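Local coordinates for insecticidal protein (Brevibacillus laterosporus, PDB 7ML9) that is an insecticidal protein active against the western corn rootworm that probably forms beta-pores in membranes, as a member of the epsilon-toxin/MTX2 family, at residues A[73-76]-A[77-80]; A[195-199]-A[200-204]. One frame throughout, in Å; residues are numbered along the deposited sequence.

The two contacts are in series along the chain and neither nests in nor crosses the other. Contact 1 comes first. It closes tight turns within 74-78, in the loop between strand 69-71 and strand 83-84, near helix 28-48. Contact 2 follows at 195-204. There a turn carries the chain from the short strand 193-196 into the long strand 201-229. The contacts lie on opposite sides of the chain's centre, with centres about 87 Å apart, and they do not touch. Strand 201-229 links the two regions. It starts at contact 2, and the loop residue Val230, just beyond its end, touches Pro74 of contact 1.

Contact 1 (A[73-76]-A[77-80]); sequences PPKN and VIGE
A tight beta turn from Pro74 to Val77 forms this contact, in the loop that joins strand 69-71 to strand 83-84. Val77 N donates to Pro74 O at 3.0 Å. The N-H points almost straight at the oxygen (165°), but the donor sits above the carbonyl plane, 48° out of it. A second, overlapping turn follows. Its bond, from Ile78 N to Lys75 O, is long and weak at 3.5 Å. Water 1 bridges two carbonyls of this turn. It donates to Lys75 O at 2.7 Å and to Ile78 O at 2.8 Å. Lys75 O therefore takes a water bond as well as the weak backbone bond.

Two apolar side chains of 77-80 fold back over the prolines. Ile78 reaches both ways. Its CG2 meets Pro73 CB at 3.6 Å, while its CD1 lies against Lys75 CD at 3.8 Å. CG1 stands between the backbone N and the carbonyl carbon (chi1 57°), which brings that branch alongside the Lys75 chain. The two side chains run the same way. Val77 uses its CG2 branch, which rests on the ring of Pro74 with 3.9 Å to CD.

This loop belongs to the end of the elongated, aerolysin-like fold that also holds helix 28-48 and the sodium site. The Ile78 side chain is about 12 Å from that ion. Glu40 of the helix touches Pro73, and Arg82 touches both Pro73 and Val77; these two residues are buried, while Pro74 stays partly exposed. Asn76 turns its amide to another loop, where ND2 bonds to Asn236 O. Its backbone O accepts from Arg81 NE. Past the turn, Gly79 has a positive phi and its N bonds to Asp56 OD2.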
ATOM      1  N   PRO A  73      -1.786 -39.218  14.297  1.00 24.37           N
ATOM      2  CA  PRO A  73      -2.279 -38.853  12.959  1.00 26.82           C
ATOM      3  C   PRO A  73      -1.697 -39.773  11.896  1.00 17.45           C
ATOM      4  O   PRO A  73      -0.475 -39.992  11.847  1.00 23.40           O
ATOM      5  CB  PRO A  73      -1.802 -37.400  12.783  1.00 19.02           C
ATOM      6  CG  PRO A  73      -1.550 -36.896  14.216  1.00 23.46           C
ATOM      7  CD  PRO A  73      -1.050 -38.122  14.953  1.00 23.74           C
ATOM      8  N   PRO A  74      -2.540 -40.349  11.051  1.00 19.54           N
ATOM      9  CA  PRO A  74      -2.053 -41.268  10.014  1.00 26.09           C
ATOM     10  C   PRO A  74      -1.398 -40.531   8.850  1.00 27.69           C
ATOM     11  O   PRO A  74      -1.568 -39.323   8.663  1.00 21.60           O
ATOM     12  CB  PRO A  74      -3.329 -41.984   9.565  1.00 25.25           C
ATOM     13  CG  PRO A  74      -4.405 -41.016   9.817  1.00 23.59           C
ATOM     14  CD  PRO A  74      -4.002 -40.194  11.011  1.00 20.22           C
ATOM     15  N   LYS A  75      -0.625 -41.291   8.057  1.00 24.62           N
ATOM     16  CA  LYS A  75       0.050 -40.708   6.892  1.00 26.82           C
ATOM     17  C   LYS A  75      -0.947 -40.025   5.978  1.00 20.20           C
ATOM     18  O   LYS A  75      -0.617 -39.064   5.280  1.00 23.25           O
ATOM     19  CB  LYS A  75       0.793 -41.785   6.097  1.00 27.62           C
ATOM     20  CG  LYS A  75       1.698 -42.675   6.918  1.00 32.13           C
ATOM     21  CD  LYS A  75       2.657 -41.885   7.764  1.00 43.24           C
ATOM     22  CE  LYS A  75       3.399 -42.803   8.729  1.00 52.77           C
ATOM     23  NZ  LYS A  75       4.027 -43.953   8.007  1.00 51.44           N
ATOM     24  N   ASN A  76      -2.171 -40.523   5.991  1.00 19.26           N
ATOM     25  CA  ASN A  76      -3.267 -39.989   5.210  1.00 22.03           C
ATOM     26  C   ASN A  76      -3.445 -38.470   5.342  1.00 19.51           C
ATOM     27  O   ASN A  76      -3.886 -37.801   4.393  1.00 17.73           O
ATOM     28  CB  ASN A  76      -4.528 -40.683   5.684  1.00 30.75           C
ATOM     29  CG  ASN A  76      -5.626 -40.429   4.794  1.00 35.94           C
ATOM     30  OD1 ASN A  76      -5.424 -40.441   3.581  1.00 42.54           O
ATOM     31  ND2 ASN A  76      -6.803 -40.129   5.344  1.00 32.75           N
ATOM     32  N   VAL A  77      -3.202 -37.920   6.527  1.00 17.75           N
ATOM     33  CA  VAL A  77      -3.498 -36.514   6.783  1.00 17.26           C
ATOM     34  C   VAL A  77      -2.273 -35.685   7.122  1.00 18.15           C
ATOM     35  O   VAL A  77      -2.409 -34.465   7.276  1.00 21.18           O
ATOM     36  CB  VAL A  77      -4.552 -36.336   7.900  1.00 16.64           C
ATOM     37  CG1 VAL A  77      -5.830 -37.106   7.607  1.00 21.05           C
ATOM     38  CG2 VAL A  77      -3.968 -36.708   9.242  1.00 19.27           C
ATOM     39  N   ILE A  78      -1.094 -36.253   7.282  1.00 20.29           N
ATOM     40  CA  ILE A  78      -0.022 -35.445   7.853  1.00 21.19           C
ATOM     41  C   ILE A  78       0.703 -34.668   6.756  1.00 20.97           C
ATOM     42  O   ILE A  78       0.609 -34.979   5.563  1.00 17.85           O
ATOM     43  CB  ILE A  78       0.974 -36.265   8.696  1.00 28.26           C
ATOM     44  CG1 ILE A  78       1.587 -37.399   7.880  1.00 26.82           C
ATOM     45  CG2 ILE A  78       0.300 -36.780   9.967  1.00 25.34           C
ATOM     46  CD1 ILE A  78       2.540 -38.255   8.701  1.00 32.93           C
ATOM     47  N   GLY A  79       1.419 -33.629   7.188  1.00 19.60           N
ATOM     48  CA  GLY A  79       2.233 -32.817   6.287  1.00 22.87           C
ATOM     49  C   GLY A  79       1.394 -32.118   5.237  1.00 20.70           C
ATOM     50  O   GLY A  79       0.350 -31.519   5.528  1.00 20.20           O
ATOM     51  N   GLU A  80       1.852 -32.212   3.984  1.00 18.16           N
ATOM     52  CA  GLU A  80       1.147 -31.600   2.860  1.00 16.80           C
ATOM     53  C   GLU A  80      -0.314 -32.039   2.769  1.00 20.17           C
ATOM     54  O   GLU A  80      -1.162 -31.278   2.288  1.00 16.52           O
ATOM     55  CB  GLU A  80       1.892 -31.953   1.570  1.00 22.48           C
ATOM     56  CG  GLU A  80       1.296 -31.420   0.292  1.00 31.11           C
ATOM     57  CD  GLU A  80       1.938 -32.077  -0.936  1.00 37.01           C
ATOM     58  OE1 GLU A  80       3.150 -31.851  -1.170  1.00 36.03           O
ATOM     59  OE2 GLU A  80       1.234 -32.818  -1.653  1.00 27.76           O
TER
HETATM   60  O   HOH W   1       1.215 -37.319   4.217  1.00 31.43           O

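Contact 2 (A[195-199]-A[200-204]); sequences KVPAG and KTYRV. With EDO (1,2-ethanediol), chain I.
This is a local turn contact at the end of the elongated molecule far from helix 28-48, its centre about 50 Å from the centre of the chain. A type II beta turn from Pro197 to Lys200 joins strand 193-196 to strand 201-229. The two strands do not pair with each other: 193-196 runs beside 123-126, and 201-229 beside 86-115 and 266-289. Lys200 N closes the turn on Pro197 O at 2.9 Å, with the donor tilted 26° from the carbonyl plane. Gly199 takes the positive phi usual at the third position.

Tyr202 folds back under the turn. Its CG lies anti to its own carbonyl carbon (chi1 -78°), which sends the ring toward Val196 and Pro197. Val196 CG1 sits over one face of the Tyr202 ring in a CH-pi contact, 4.2 Å from its centroid and toward the rim. Val196 CG2 meets Tyr202 CD2 at 3.7 Å. Pro197 CD touches the phenol end, 3.3 Å from Tyr202 OH. Lys200 CG packs on Pro197 CB at 3.7 Å.

Water 2 bridges Gly199 O and Thr201 OG1. Arg203 NH2 makes a salt bridge with Glu288. The ethanediol modelled beside NH1 is too close for its bond to be trusted. One backbone bond closes the turn, while apolar packing of Tyr202 on Val196 and Pro197 would hold the two strand ends together without pairing.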
ATOM      1  N   LYS A 195      -0.420  43.747 -14.082  1.00 33.08           N
ATOM      2  CA  LYS A 195      -0.522  45.193 -14.264  1.00 31.63           C
ATOM      3  C   LYS A 195       0.819  45.834 -13.911  1.00 26.73           C
ATOM      4  O   LYS A 195       1.293  45.709 -12.780  1.00 30.60           O
ATOM      5  CB  LYS A 195      -1.648  45.779 -13.410  1.00 38.35           C
ATOM      6  CG  LYS A 195      -1.718  47.311 -13.444  1.00 43.66           C
ATOM      7  CD  LYS A 195      -3.138  47.835 -13.177  1.00 55.84           C
ATOM      8  CE  LYS A 195      -3.122  49.223 -12.527  1.00 53.00           C
ATOM      9  NZ  LYS A 195      -2.158  49.302 -11.381  1.00 56.53           N
ATOM     10  N   VAL A 196       1.448  46.482 -14.889  1.00 26.35           N
ATOM     11  CA  VAL A 196       2.731  47.153 -14.682  1.00 25.40           C
ATOM     12  C   VAL A 196       2.539  48.642 -14.954  1.00 27.98           C
ATOM     13  O   VAL A 196       2.256  49.031 -16.097  1.00 22.75           O
ATOM     14  CB  VAL A 196       3.831  46.566 -15.579  1.00 29.69           C
ATOM     15  CG1 VAL A 196       5.177  47.198 -15.238  1.00 23.04           C
ATOM     16  CG2 VAL A 196       3.892  45.036 -15.429  1.00 24.78           C
ATOM     17  N   PRO A 197       2.658  49.496 -13.942  1.00 30.22           N
ATOM     18  CA  PRO A 197       2.384  50.928 -14.142  1.00 28.01           C
ATOM     19  C   PRO A 197       3.412  51.621 -15.029  1.00 27.71           C
ATOM     20  O   PRO A 197       4.581  51.222 -15.113  1.00 20.98           O
ATOM     21  CB  PRO A 197       2.426  51.497 -12.719  1.00 29.68           C
ATOM     22  CG  PRO A 197       2.173  50.326 -11.817  1.00 28.54           C
ATOM     23  CD  PRO A 197       2.794  49.140 -12.520  1.00 28.37           C
ATOM     24  N   ALA A 198       2.964  52.708 -15.666  1.00 28.45           N
ATOM     25  CA  ALA A 198       3.843  53.511 -16.512  1.00 24.00           C
ATOM     26  C   ALA A 198       5.166  53.805 -15.809  1.00 19.38           C
ATOM     27  O   ALA A 198       5.197  54.126 -14.619  1.00 25.98           O
ATOM     28  CB  ALA A 198       3.140  54.822 -16.898  1.00 26.74           C
ATOM     29  N   GLY A 199       6.266  53.664 -16.545  1.00 24.48           N
ATOM     30  CA  GLY A 199       7.584  53.943 -16.018  1.00 23.20           C
ATOM     31  C   GLY A 199       8.152  52.900 -15.080  1.00 27.89           C
ATOM     32  O   GLY A 199       9.257  53.098 -14.562  1.00 25.59           O
ATOM     33  N   LYS A 200       7.454  51.790 -14.848  1.00 24.44           N
ATOM     34  CA  LYS A 200       7.918  50.792 -13.894  1.00 26.80           C
ATOM     35  C   LYS A 200       8.532  49.594 -14.613  1.00 23.09           C
ATOM     36  O   LYS A 200       8.155  49.248 -15.732  1.00 21.47           O
ATOM     37  CB  LYS A 200       6.775  50.316 -12.996  1.00 24.66           C
ATOM     38  CG  LYS A 200       6.100  51.407 -12.177  1.00 30.80           C
ATOM     39  CD  LYS A 200       7.058  52.119 -11.251  1.00 30.49           C
ATOM     40  CE  LYS A 200       6.289  53.015 -10.284  1.00 36.10           C
ATOM     41  NZ  LYS A 200       7.225  53.837  -9.479  1.00 36.46           N
ATOM     42  N   THR A 201       9.509  48.977 -13.965  1.00 25.75           N
ATOM     43  CA  THR A 201      10.075  47.723 -14.440  1.00 26.53           C
ATOM     44  C   THR A 201       9.850  46.684 -13.356  1.00 23.23           C
ATOM     45  O   THR A 201      10.249  46.890 -12.206  1.00 23.16           O
ATOM     46  CB  THR A 201      11.563  47.853 -14.758  1.00 29.39           C
ATOM     47  OG1 THR A 201      11.757  48.871 -15.751  1.00 24.60           O
ATOM     48  CG2 THR A 201      12.097  46.521 -15.290  1.00 23.88           C
ATOM     49  N   TYR A 202       9.194  45.588 -13.717  1.00 24.97           N
ATOM     50  CA  TYR A 202       8.898  44.510 -12.790  1.00 19.80           C
ATOM     51  C   TYR A 202       9.698  43.260 -13.151  1.00 23.68           C
ATOM     52  O   TYR A 202      10.083  43.050 -14.304  1.00 24.41           O
ATOM     53  CB  TYR A 202       7.404  44.181 -12.791  1.00 20.89           C
ATOM     54  CG  TYR A 202       6.538  45.140 -12.013  1.00 24.09           C
ATOM     55  CD1 TYR A 202       7.085  46.249 -11.367  1.00 24.14           C
ATOM     56  CD2 TYR A 202       5.162  44.923 -11.906  1.00 26.56           C
ATOM     57  CE1 TYR A 202       6.286  47.122 -10.652  1.00 29.34           C
ATOM     58  CE2 TYR A 202       4.358  45.790 -11.193  1.00 30.57           C
ATOM     59  CZ  TYR A 202       4.928  46.887 -10.570  1.00 28.29           C
ATOM     60  OH  TYR A 202       4.132  47.740  -9.852  1.00 32.89           O
ATOM     61  N   ARG A 203       9.984  42.457 -12.139  1.00 23.32           N
ATOM     62  CA  ARG A 203      10.650  41.176 -12.306  1.00 26.80           C
ATOM     63  C   ARG A 203       9.693  40.107 -11.808  1.00 24.89           C
ATOM     64  O   ARG A 203       9.123  40.253 -10.724  1.00 25.48           O
ATOM     65  CB  ARG A 203      11.956  41.143 -11.519  1.00 29.02           C
ATOM     66  CG  ARG A 203      12.781  39.911 -11.728  1.00 35.31           C
ATOM     67  CD  ARG A 203      14.188  40.157 -11.228  1.00 40.06           C
ATOM     68  NE  ARG A 203      14.292  39.939  -9.792  1.00 49.00           N
ATOM     69  CZ  ARG A 203      15.265  40.424  -9.030  1.00 58.53           C
ATOM     70  NH1 ARG A 203      16.219  41.173  -9.570  1.00 60.11           N
ATOM     71  NH2 ARG A 203      15.279  40.167  -7.725  1.00 57.32           N
ATOM     72  N   VAL A 204       9.486  39.063 -12.609  1.00 22.24           N
ATOM     73  CA  VAL A 204       8.674  37.915 -12.212  1.00 20.50           C
ATOM     74  C   VAL A 204       9.615  36.755 -11.927  1.00 28.32           C
ATOM     75  O   VAL A 204      10.354  36.327 -12.820  1.00 19.74           O
ATOM     76  CB  VAL A 204       7.661  37.524 -13.296  1.00 26.97           C
ATOM     77  CG1 VAL A 204       6.760  36.389 -12.782  1.00 23.97           C
ATOM     78  CG2 VAL A 204       6.842  38.723 -13.703  1.00 30.54           C
TER
HETATM   79  C1  EDO I 408      16.398  40.664 -13.848  1.00 47.48           C
HETATM   80  O1  EDO I 408      16.030  39.426 -14.467  1.00 53.27           O
HETATM   81  C2  EDO I 408      17.561  40.450 -12.894  1.00 54.40           C
HETATM   82  O2  EDO I 408      17.217  41.042 -11.637  1.00 61.67           O
HETATM   83  O   HOH W   2      11.626  51.253 -14.754  1.00 30.68           O